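Local coordinates for ABC transporter, substrate binding protein (Aeropyrum pernix, PDB 3EAF) that probably binds a solute as the substrate-binding component of an ABC transporter and carries a magnesium ion, at residues Leu324-Thr328 and Asp340-His346; Lys114-Phe118 and Lys321-Glu325. All coordinates share one frame; numbering follows the deposited sequence.

How the contacts relate
Contacts 1 and 2 lie side by side, their centres about 7 Å apart, and both draw on helix 317-326 through L324 and E325. In contact 1 the helix end and the loop before strand 352-357 are joined by magnesium, water and a histidine-carboxylate bond, with four exposed residues among the nine that touch. Contact 2 is more sheltered: none of its six touching residues is exposed, and the helix packs by methylene and aromatic groups on 114-118 at the edge of the six-stranded sheet. H346 ties the two together, its ND1 hydrogen-bonded to N117 O and its ring stacking on F118, while F118 also meets Y341 edge-to-face.

Contact 1: residues Leu324-Thr328 and Asp340-His346; sequences LEANT and DYEPGFH. With MG (magnesium ion), chain C.
A magnesium ion joins E325 to D340 and Y341, and two of its three protein ligands are backbone carbonyls. E325 O binds magnesium at 2.5 Å roughly opposite D340 OD1, and Y341 O binds it at 2.3 Å roughly opposite water 2; waters 1 and 3 complete a distorted octahedron. Sharing the cation explains why E325 O and Y341 O tolerate a 3.3 Å separation. Water 1 has a second task: it donates to L324 O (2.6 Å) and N327 O while accepting from Y341 N, so its position is fixed by both segments. L324 O also lies at the edge of the Y341 ring, 3.2 Å from CD2. The site thus joins the last turn of helix 317-326 to the loop leading to strand 352-357, in a chain of the periplasmic binding protein family. A type II turn from E342 to F345 precedes H346, whose NE2 donates to E325 OE2 at 2.7 Å and 168°. The acceptor lies in the imidazole plane and is approached on its anti lone pair, with carboxylate and ring turned 66° apart. An extended chain (chi2 177°) carries E325 OE2 there, close to P343 CA. With ND1 bonded to N117 O, both ring nitrogens face acceptors, which would favour a protonated imidazole.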
loop_
_atom_site.group_PDB
_atom_site.type_symbol
_atom_site.label_atom_id
_atom_site.label_comp_id
_atom_site.label_asym_id
_atom_site.label_seq_id
_atom_site.Cartn_x
_atom_site.Cartn_y
_atom_site.Cartn_z
ATOM N N LEU A 324 10.228 -3.713 -16.194
ATOM C CA LEU A 324 10.082 -3.796 -14.738
ATOM C C LEU A 324 10.725 -5.073 -14.172
ATOM O O LEU A 324 11.163 -5.098 -13.024
ATOM C CB LEU A 324 8.607 -3.687 -14.328
ATOM C CG LEU A 324 7.962 -2.298 -14.462
ATOM C CD1 LEU A 324 6.427 -2.393 -14.490
ATOM C CD2 LEU A 324 8.436 -1.350 -13.359
ATOM N N GLU A 325 10.791 -6.114 -15.000
ATOM C CA GLU A 325 11.405 -7.391 -14.621
ATOM C C GLU A 325 12.925 -7.435 -14.828
ATOM O O GLU A 325 13.606 -8.299 -14.271
ATOM C CB GLU A 325 10.735 -8.546 -15.381
ATOM C CG GLU A 325 9.319 -8.846 -14.906
ATOM C CD GLU A 325 8.628 -9.937 -15.699
ATOM O OE1 GLU A 325 8.953 -10.121 -16.891
ATOM O OE2 GLU A 325 7.737 -10.607 -15.129
ATOM N N ALA A 326 13.456 -6.498 -15.614
ATOM C CA ALA A 326 14.858 -6.549 -16.028
ATOM C C ALA A 326 15.754 -5.537 -15.322
ATOM O O ALA A 326 16.944 -5.473 -15.614
ATOM C CB ALA A 326 14.966 -6.377 -17.549
ATOM N N ASN A 327 15.189 -4.759 -14.401
ATOM C CA ASN A 327 15.917 -3.655 -13.775
ATOM C C ASN A 327 15.649 -3.537 -12.276
ATOM O O ASN A 327 14.542 -3.819 -11.813
ATOM C CB ASN A 327 15.548 -2.314 -14.437
ATOM C CG ASN A 327 15.816 -2.293 -15.927
ATOM O OD1 ASN A 327 14.894 -2.439 -16.738
ATOM N ND2 ASN A 327 17.077 -2.114 -16.300
ATOM N N THR A 328 16.669 -3.105 -11.536
ATOM C CA THR A 328 16.525 -2.708 -10.142
ATOM C C THR A 328 16.196 -1.218 -10.078
ATOM O O THR A 328 16.847 -0.413 -10.745
ATOM C CB THR A 328 17.810 -3.021 -9.353
ATOM O OG1 THR A 328 17.956 -4.439 -9.257
ATOM C CG2 THR A 328 17.773 -2.423 -7.944
ATOM N N ASP A 340 13.215 -4.826 -7.061
ATOM C CA ASP A 340 13.679 -5.800 -8.029
ATOM C C ASP A 340 12.634 -6.910 -8.156
ATOM O O ASP A 340 12.249 -7.519 -7.155
ATOM C CB ASP A 340 15.030 -6.360 -7.569
ATOM C CG ASP A 340 15.768 -7.111 -8.664
ATOM O OD1 ASP A 340 15.261 -7.205 -9.810
ATOM O OD2 ASP A 340 16.873 -7.617 -8.363
ATOM N N TYR A 341 12.179 -7.156 -9.384
ATOM C CA TYR A 341 11.109 -8.115 -9.654
ATOM C C TYR A 341 11.585 -9.349 -10.422
ATOM O O TYR A 341 12.271 -9.239 -11.435
ATOM C CB TYR A 341 9.977 -7.461 -10.459
ATOM C CG TYR A 341 9.305 -6.293 -9.793
ATOM C CD1 TYR A 341 8.515 -6.468 -8.653
ATOM C CD2 TYR A 341 9.431 -5.006 -10.319
ATOM C CE1 TYR A 341 7.876 -5.390 -8.051
ATOM C CE2 TYR A 341 8.802 -3.929 -9.725
ATOM C CZ TYR A 341 8.030 -4.120 -8.593
ATOM O OH TYR A 341 7.410 -3.036 -8.007
ATOM N N GLU A 342 11.174 -10.518 -9.943
ATOM C CA GLU A 342 11.462 -11.783 -10.595
ATOM C C GLU A 342 10.300 -12.182 -11.507
ATOM O O GLU A 342 9.140 -12.104 -11.089
ATOM C CB GLU A 342 11.673 -12.854 -9.516
ATOM C CG GLU A 342 11.788 -14.269 -10.028
ATOM C CD GLU A 342 12.048 -15.282 -8.929
ATOM O OE1 GLU A 342 12.455 -14.880 -7.816
ATOM O OE2 GLU A 342 11.836 -16.486 -9.187
ATOM N N PRO A 343 10.597 -12.625 -12.749
ATOM C CA PRO A 343 9.525 -13.191 -13.574
ATOM C C PRO A 343 8.856 -14.350 -12.830
ATOM O O PRO A 343 9.544 -15.222 -12.314
ATOM C CB PRO A 343 10.265 -13.692 -14.820
ATOM C CG PRO A 343 11.506 -12.854 -14.886
ATOM C CD PRO A 343 11.897 -12.634 -13.450
ATOM N N GLY A 344 7.529 -14.323 -12.736
ATOM C CA GLY A 344 6.779 -15.334 -11.974
ATOM C C GLY A 344 6.599 -15.038 -10.489
ATOM O O GLY A 344 5.813 -15.705 -9.819
ATOM N N PHE A 345 7.325 -14.049 -9.965
ATOM C CA PHE A 345 7.271 -13.714 -8.538
ATOM C C PHE A 345 7.699 -12.261 -8.312
ATOM O O PHE A 345 8.858 -11.992 -7.992
ATOM C CB PHE A 345 8.164 -14.678 -7.744
ATOM C CG PHE A 345 7.875 -14.715 -6.258
ATOM C CD1 PHE A 345 6.699 -15.284 -5.774
ATOM C CD2 PHE A 345 8.787 -14.201 -5.348
ATOM C CE1 PHE A 345 6.441 -15.332 -4.404
ATOM C CE2 PHE A 345 8.534 -14.242 -3.977
ATOM C CZ PHE A 345 7.360 -14.810 -3.509
ATOM N N HIS A 346 6.762 -11.327 -8.480
ATOM C CA HIS A 346 7.083 -9.887 -8.451
ATOM C C HIS A 346 7.215 -9.282 -7.056
ATOM O O HIS A 346 6.652 -8.213 -6.790
ATOM C CB HIS A 346 6.054 -9.076 -9.255
ATOM C CG HIS A 346 6.037 -9.385 -10.719
ATOM N ND1 HIS A 346 4.947 -9.122 -11.518
ATOM C CD2 HIS A 346 6.980 -9.916 -11.531
ATOM C CE1 HIS A 346 5.212 -9.494 -12.758
ATOM N NE2 HIS A 346 6.440 -9.982 -12.793
HETATM MG MG MG C . 14.235 -8.174 -11.904
HETATM O O HOH W 1 13.181 -6.125 -11.799
HETATM O O HOH W 2 16.572 -8.050 -12.803
HETATM O O HOH W 3 15.176 -10.286 -10.786
#

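Contact 2: residues Lys114-Phe118 and Lys321-Glu325; sequences KPFNF and KEALE. With MG (magnesium ion), chain C.
K321, after passing P115 and the F116 ring, sets its NZ 2.8 Å from E325 OE1 in a salt bridge between residues one helical turn apart. The ammonium meets OE1 on the syn side, tilted 33° from the carboxylate plane, and makes a weak second bond to OE2, whose stronger partner is H346. The chain of K321 lies crosswise over F116: CD stands 3.6 Å from the ring centroid and 10° off its normal, a CH-pi contact. K321 NZ, 5.8 Å from the F116 centroid, adds at most a weak cation-pi attraction, because bends at chi3 and chi4 (60°) carry it toward the glutamate. P115 O, buried without a hydrogen-bonding partner, lies 3.0 Å from K321 CD, a tight contact. Were F116 an alanine, the lysine methylenes would probably lose the ring they lie on, and the ammonium be freer to swing from E325. F118, on strand 117-118 at the sheet edge, takes L324 CD1 over one face, 3.8 Å from the F118 centroid and offset toward the rim, and E325 CG at its edge. Helix 317-326 docks there through carbon contacts, and the apolar stem and charged tip of K321 let it pack on F116 and pair with E325 at once, likely steadying both.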
loop_
_atom_site.group_PDB
_atom_site.type_symbol
_atom_site.label_atom_id
_atom_site.label_comp_id
_atom_site.label_asym_id
_atom_site.label_seq_id
_atom_site.Cartn_x
_atom_site.Cartn_y
_atom_site.Cartn_z
ATOM N N LYS A 114 1.077 -13.011 -10.935
ATOM C CA LYS A 114 0.345 -12.508 -12.100
ATOM C C LYS A 114 1.292 -11.639 -12.923
ATOM O O LYS A 114 1.840 -10.670 -12.405
ATOM C CB LYS A 114 -0.899 -11.720 -11.669
ATOM C CG LYS A 114 -1.855 -12.479 -10.741
ATOM C CD LYS A 114 -2.529 -13.637 -11.458
ATOM C CE LYS A 114 -3.560 -14.315 -10.568
ATOM N NZ LYS A 114 -4.015 -15.613 -11.140
ATOM N N PRO A 115 1.512 -12.004 -14.200
ATOM C CA PRO A 115 2.623 -11.423 -14.966
ATOM C C PRO A 115 2.613 -9.900 -15.147
ATOM O O PRO A 115 3.671 -9.318 -15.300
ATOM C CB PRO A 115 2.521 -12.129 -16.328
ATOM C CG PRO A 115 1.773 -13.412 -16.029
ATOM C CD PRO A 115 0.760 -12.989 -14.999
ATOM N N PHE A 116 1.448 -9.260 -15.139
ATOM C CA PHE A 116 1.393 -7.820 -15.415
ATOM C C PHE A 116 1.130 -6.946 -14.190
ATOM O O PHE A 116 1.006 -5.728 -14.321
ATOM C CB PHE A 116 0.405 -7.510 -16.555
ATOM C CG PHE A 116 0.979 -7.761 -17.920
ATOM C CD1 PHE A 116 1.502 -6.708 -18.673
ATOM C CD2 PHE A 116 1.042 -9.057 -18.441
ATOM C CE1 PHE A 116 2.054 -6.938 -19.940
ATOM C CE2 PHE A 116 1.586 -9.298 -19.709
ATOM C CZ PHE A 116 2.099 -8.231 -20.457
ATOM N N ASN A 117 1.080 -7.566 -13.006
ATOM C CA ASN A 117 0.853 -6.830 -11.762
ATOM C C ASN A 117 2.135 -6.543 -10.981
ATOM O O ASN A 117 2.950 -7.443 -10.743
ATOM C CB ASN A 117 -0.168 -7.552 -10.879
ATOM C CG ASN A 117 -1.569 -7.539 -11.477
ATOM O OD1 ASN A 117 -2.375 -6.641 -11.205
ATOM N ND2 ASN A 117 -1.855 -8.518 -12.314
ATOM N N PHE A 118 2.301 -5.277 -10.596
ATOM C CA PHE A 118 3.477 -4.810 -9.862
ATOM C C PHE A 118 3.035 -3.824 -8.780
ATOM O O PHE A 118 2.006 -3.165 -8.907
ATOM C CB PHE A 118 4.464 -4.093 -10.796
ATOM C CG PHE A 118 5.026 -4.955 -11.894
ATOM C CD1 PHE A 118 6.250 -5.601 -11.734
ATOM C CD2 PHE A 118 4.351 -5.091 -13.110
ATOM C CE1 PHE A 118 6.782 -6.394 -12.753
ATOM C CE2 PHE A 118 4.876 -5.876 -14.140
ATOM C CZ PHE A 118 6.098 -6.524 -13.966
ATOM N N LYS A 321 6.185 -4.153 -18.862
ATOM C CA LYS A 321 6.297 -5.325 -17.972
ATOM C C LYS A 321 7.711 -5.895 -17.954
ATOM O O LYS A 321 8.263 -6.183 -16.893
ATOM C CB LYS A 321 5.318 -6.443 -18.361
ATOM C CG LYS A 321 5.856 -7.861 -18.019
ATOM C CD LYS A 321 4.802 -8.923 -18.090
ATOM C CE LYS A 321 5.322 -10.213 -18.721
ATOM N NZ LYS A 321 6.454 -10.870 -18.017
ATOM N N GLU A 322 8.284 -6.066 -19.139
ATOM C CA GLU A 322 9.589 -6.689 -19.277
ATOM C C GLU A 322 10.703 -5.811 -18.701
ATOM O O GLU A 322 11.646 -6.321 -18.091
ATOM C CB GLU A 322 9.837 -7.078 -20.738
ATOM C CG GLU A 322 8.900 -8.208 -21.202
ATOM C CD GLU A 322 9.156 -8.692 -22.615
ATOM O OE1 GLU A 322 10.063 -8.159 -23.297
ATOM O OE2 GLU A 322 8.433 -9.620 -23.057
ATOM N N ALA A 323 10.569 -4.496 -18.880
ATOM C CA ALA A 323 11.476 -3.524 -18.284
ATOM C C ALA A 323 11.427 -3.562 -16.759
ATOM O O ALA A 323 12.456 -3.449 -16.105
ATOM C CB ALA A 323 11.160 -2.115 -18.791
ATOM N N LEU A 324 10.228 -3.713 -16.194
ATOM C CA LEU A 324 10.082 -3.796 -14.738
ATOM C C LEU A 324 10.725 -5.073 -14.172
ATOM O O LEU A 324 11.163 -5.098 -13.024
ATOM C CB LEU A 324 8.607 -3.687 -14.328
ATOM C CG LEU A 324 7.962 -2.298 -14.462
ATOM C CD1 LEU A 324 6.427 -2.393 -14.490
ATOM C CD2 LEU A 324 8.436 -1.350 -13.359
ATOM N N GLU A 325 10.791 -6.114 -15.000
ATOM C CA GLU A 325 11.405 -7.391 -14.621
ATOM C C GLU A 325 12.925 -7.435 -14.828
ATOM O O GLU A 325 13.606 -8.299 -14.271
ATOM C CB GLU A 325 10.735 -8.546 -15.381
ATOM C CG GLU A 325 9.319 -8.846 -14.906
ATOM C CD GLU A 325 8.628 -9.937 -15.699
ATOM O OE1 GLU A 325 8.953 -10.121 -16.891
ATOM O OE2 GLU A 325 7.737 -10.607 -15.129
HETATM MG MG MG C . 14.235 -8.174 -11.904
HETATM O O HOH W 1 13.181 -6.125 -11.799
HETATM O O HOH W 2 16.572 -8.050 -12.803
HETATM O O HOH W 3 15.176 -10.286 -10.786
#